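Local coordinates for peptidoglycan-recognition protein (Apis mellifera, PDB 5XZ3) that probably recognises bacterial peptidoglycan in honeybee innate immunity, through a domain related to N-acetylmuramoyl-L-alanine amidases, at residues F74-D79 / I103-I108. Numbering follows the deposited sequence.
Sequences FLIGGD and ISIAFI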
loop_
_atom_site.group_PDB
_atom_site.type_symbol
_atom_site.label_atom_id
_atom_site.label_comp_id
_atom_site.label_asym_id
_atom_site.label_seq_id
_atom_site.Cartn_x
_atom_site.Cartn_y
_atom_site.Cartn_z
ATOM N N PHE A 74 1.481 3.058 0.333
ATOM C CA PHE A 74 1.184 3.152 -1.094
ATOM C C PHE A 74 -0.226 2.673 -1.385
ATOM O O PHE A 74 -0.761 1.816 -0.670
ATOM C CB PHE A 74 2.180 2.327 -1.904
ATOM C CG PHE A 74 3.593 2.806 -1.793
ATOM C CD1 PHE A 74 4.055 3.852 -2.609
ATOM C CD2 PHE A 74 4.460 2.249 -0.848
ATOM C CE1 PHE A 74 5.373 4.328 -2.498
ATOM C CE2 PHE A 74 5.769 2.723 -0.737
ATOM C CZ PHE A 74 6.223 3.750 -1.572
ATOM N N LEU A 75 -0.817 3.200 -2.451
ATOM C CA LEU A 75 -2.162 2.772 -2.861
ATOM C C LEU A 75 -2.099 2.316 -4.318
ATOM O O LEU A 75 -1.306 2.833 -5.098
ATOM C CB LEU A 75 -3.201 3.884 -2.655
ATOM C CG LEU A 75 -3.369 4.328 -1.189
ATOM C CD1 LEU A 75 -2.497 5.554 -0.936
ATOM C CD2 LEU A 75 -4.821 4.642 -0.869
ATOM N N ILE A 76 -2.905 1.311 -4.654
ATOM C CA ILE A 76 -2.953 0.764 -6.010
ATOM C C ILE A 76 -4.356 1.085 -6.550
ATOM O O ILE A 76 -5.351 0.673 -5.970
ATOM C CB ILE A 76 -2.694 -0.775 -6.040
ATOM C CG1 ILE A 76 -1.402 -1.200 -5.296
ATOM C CG2 ILE A 76 -2.745 -1.338 -7.469
ATOM C CD1 ILE A 76 -0.080 -0.592 -5.752
ATOM N N GLY A 77 -4.419 1.842 -7.639
ATOM C CA GLY A 77 -5.697 2.184 -8.279
ATOM C C GLY A 77 -6.069 1.139 -9.317
ATOM O O GLY A 77 -5.206 0.420 -9.812
ATOM N N GLY A 78 -7.358 1.063 -9.656
ATOM C CA GLY A 78 -7.834 0.173 -10.730
ATOM C C GLY A 78 -7.311 0.574 -12.091
ATOM O O GLY A 78 -7.417 -0.185 -13.054
ATOM N N ASP A 79 -6.724 1.769 -12.170
ATOM C CA ASP A 79 -5.988 2.204 -13.358
ATOM C C ASP A 79 -4.658 1.461 -13.536
ATOM O O ASP A 79 -4.014 1.580 -14.580
ATOM C CB ASP A 79 -5.765 3.726 -13.330
ATOM C CG ASP A 79 -4.958 4.205 -12.108
ATOM O OD1 ASP A 79 -4.721 3.444 -11.152
ATOM O OD2 ASP A 79 -4.556 5.383 -12.106
ATOM N N ILE A 103 5.681 -1.382 5.510
ATOM C CA ILE A 103 4.890 -0.471 4.697
ATOM C C ILE A 103 3.570 -1.193 4.420
ATOM O O ILE A 103 3.499 -2.429 4.537
ATOM C CB ILE A 103 5.599 -0.073 3.389
ATOM C CG1 ILE A 103 6.039 -1.303 2.610
ATOM C CG2 ILE A 103 6.798 0.872 3.656
ATOM C CD1 ILE A 103 5.826 -1.145 1.123
ATOM N N SER A 104 2.539 -0.433 4.074
ATOM C CA SER A 104 1.308 -1.039 3.605
ATOM C C SER A 104 1.081 -0.745 2.133
ATOM O O SER A 104 1.472 0.319 1.626
ATOM C CB SER A 104 0.115 -0.598 4.447
ATOM O OG SER A 104 -0.009 0.832 4.469
ATOM N N ILE A 105 0.475 -1.708 1.436
ATOM C CA ILE A 105 0.078 -1.510 0.047
ATOM C C ILE A 105 -1.436 -1.711 0.042
ATOM O O ILE A 105 -1.923 -2.812 0.338
ATOM C CB ILE A 105 0.775 -2.487 -0.918
ATOM C CG1 ILE A 105 2.320 -2.316 -0.848
ATOM C CG2 ILE A 105 0.242 -2.290 -2.343
ATOM C CD1 ILE A 105 3.146 -3.286 -1.690
ATOM N N ALA A 106 -2.165 -0.638 -0.253
ATOM C CA ALA A 106 -3.609 -0.684 -0.159
ATOM C C ALA A 106 -4.204 -0.667 -1.554
ATOM O O ALA A 106 -4.057 0.304 -2.297
ATOM C CB ALA A 106 -4.166 0.469 0.687
ATOM N N PHE A 107 -4.901 -1.750 -1.886
ATOM C CA PHE A 107 -5.644 -1.860 -3.136
ATOM C C PHE A 107 -6.954 -1.093 -2.957
ATOM O O PHE A 107 -7.709 -1.367 -2.028
ATOM C CB PHE A 107 -5.960 -3.337 -3.421
ATOM C CG PHE A 107 -4.792 -4.135 -3.944
ATOM C CD1 PHE A 107 -3.692 -4.443 -3.124
ATOM C CD2 PHE A 107 -4.815 -4.629 -5.255
ATOM C CE1 PHE A 107 -2.627 -5.203 -3.620
ATOM C CE2 PHE A 107 -3.755 -5.379 -5.752
ATOM C CZ PHE A 107 -2.664 -5.669 -4.930
ATOM N N ILE A 108 -7.205 -0.132 -3.837
ATOM C CA ILE A 108 -8.390 0.728 -3.724
ATOM C C ILE A 108 -9.612 -0.075 -4.182
ATOM O O ILE A 108 -9.722 -0.436 -5.330
ATOM C CB ILE A 108 -8.215 2.051 -4.511
ATOM C CG1 ILE A 108 -7.071 2.888 -3.892
ATOM C CG2 ILE A 108 -9.514 2.867 -4.531
ATOM C CD1 ILE A 108 -6.467 3.897 -4.852
HETATM O O HOH W 1 -9.845 0.910 -7.748
#
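The ring of Phe74 has the methyl CD1 of Ile103 at its edge, near the ring plane and 4.2 Å from CD2, with Ser104 O also at the edge, while Trp88 meets the ring edge-to-face and Leu127 of helix 118-133 packs against the same side chain. The other phenyl group, Phe107, carries Ile76 CB over one face. Between the two rings the side chains of Ile76 and Ile105 cross, CG1 of Ile76 lying 3.6 Å from CG2 of Ile105; with CG1 of Ile105 at chi1 -60°, its CG2 lies opposite the backbone N, which brings it against CG1 and CD1 of Ile76. Beta-branched isoleucine suits such extended chain, and Ile105 also packs on helix 118-133. On the reverse face Leu75 and the small Ala106 sit side by side, and Ile108 CD1 reaches within 3.9 Å of Leu75 CB, the two side chains at about a right angle, where helix 47-64 covers them. Replacing Ile108 by an alanine would probably open a gap beside Leu75 and cost Ile54 an apolar neighbour. Parallel pairing joins the strands: Ile76 N binds Ala106 O (2.8 Å), and Ile108 N binds Ile76 O almost straight, at 168°. A water donates to Ile108 O and accepts weakly from Gly78 N. Thus buried peptide groups are paired within the mixed sheet of the amidase-like domain, and apolar side chains seal it against helices on both faces.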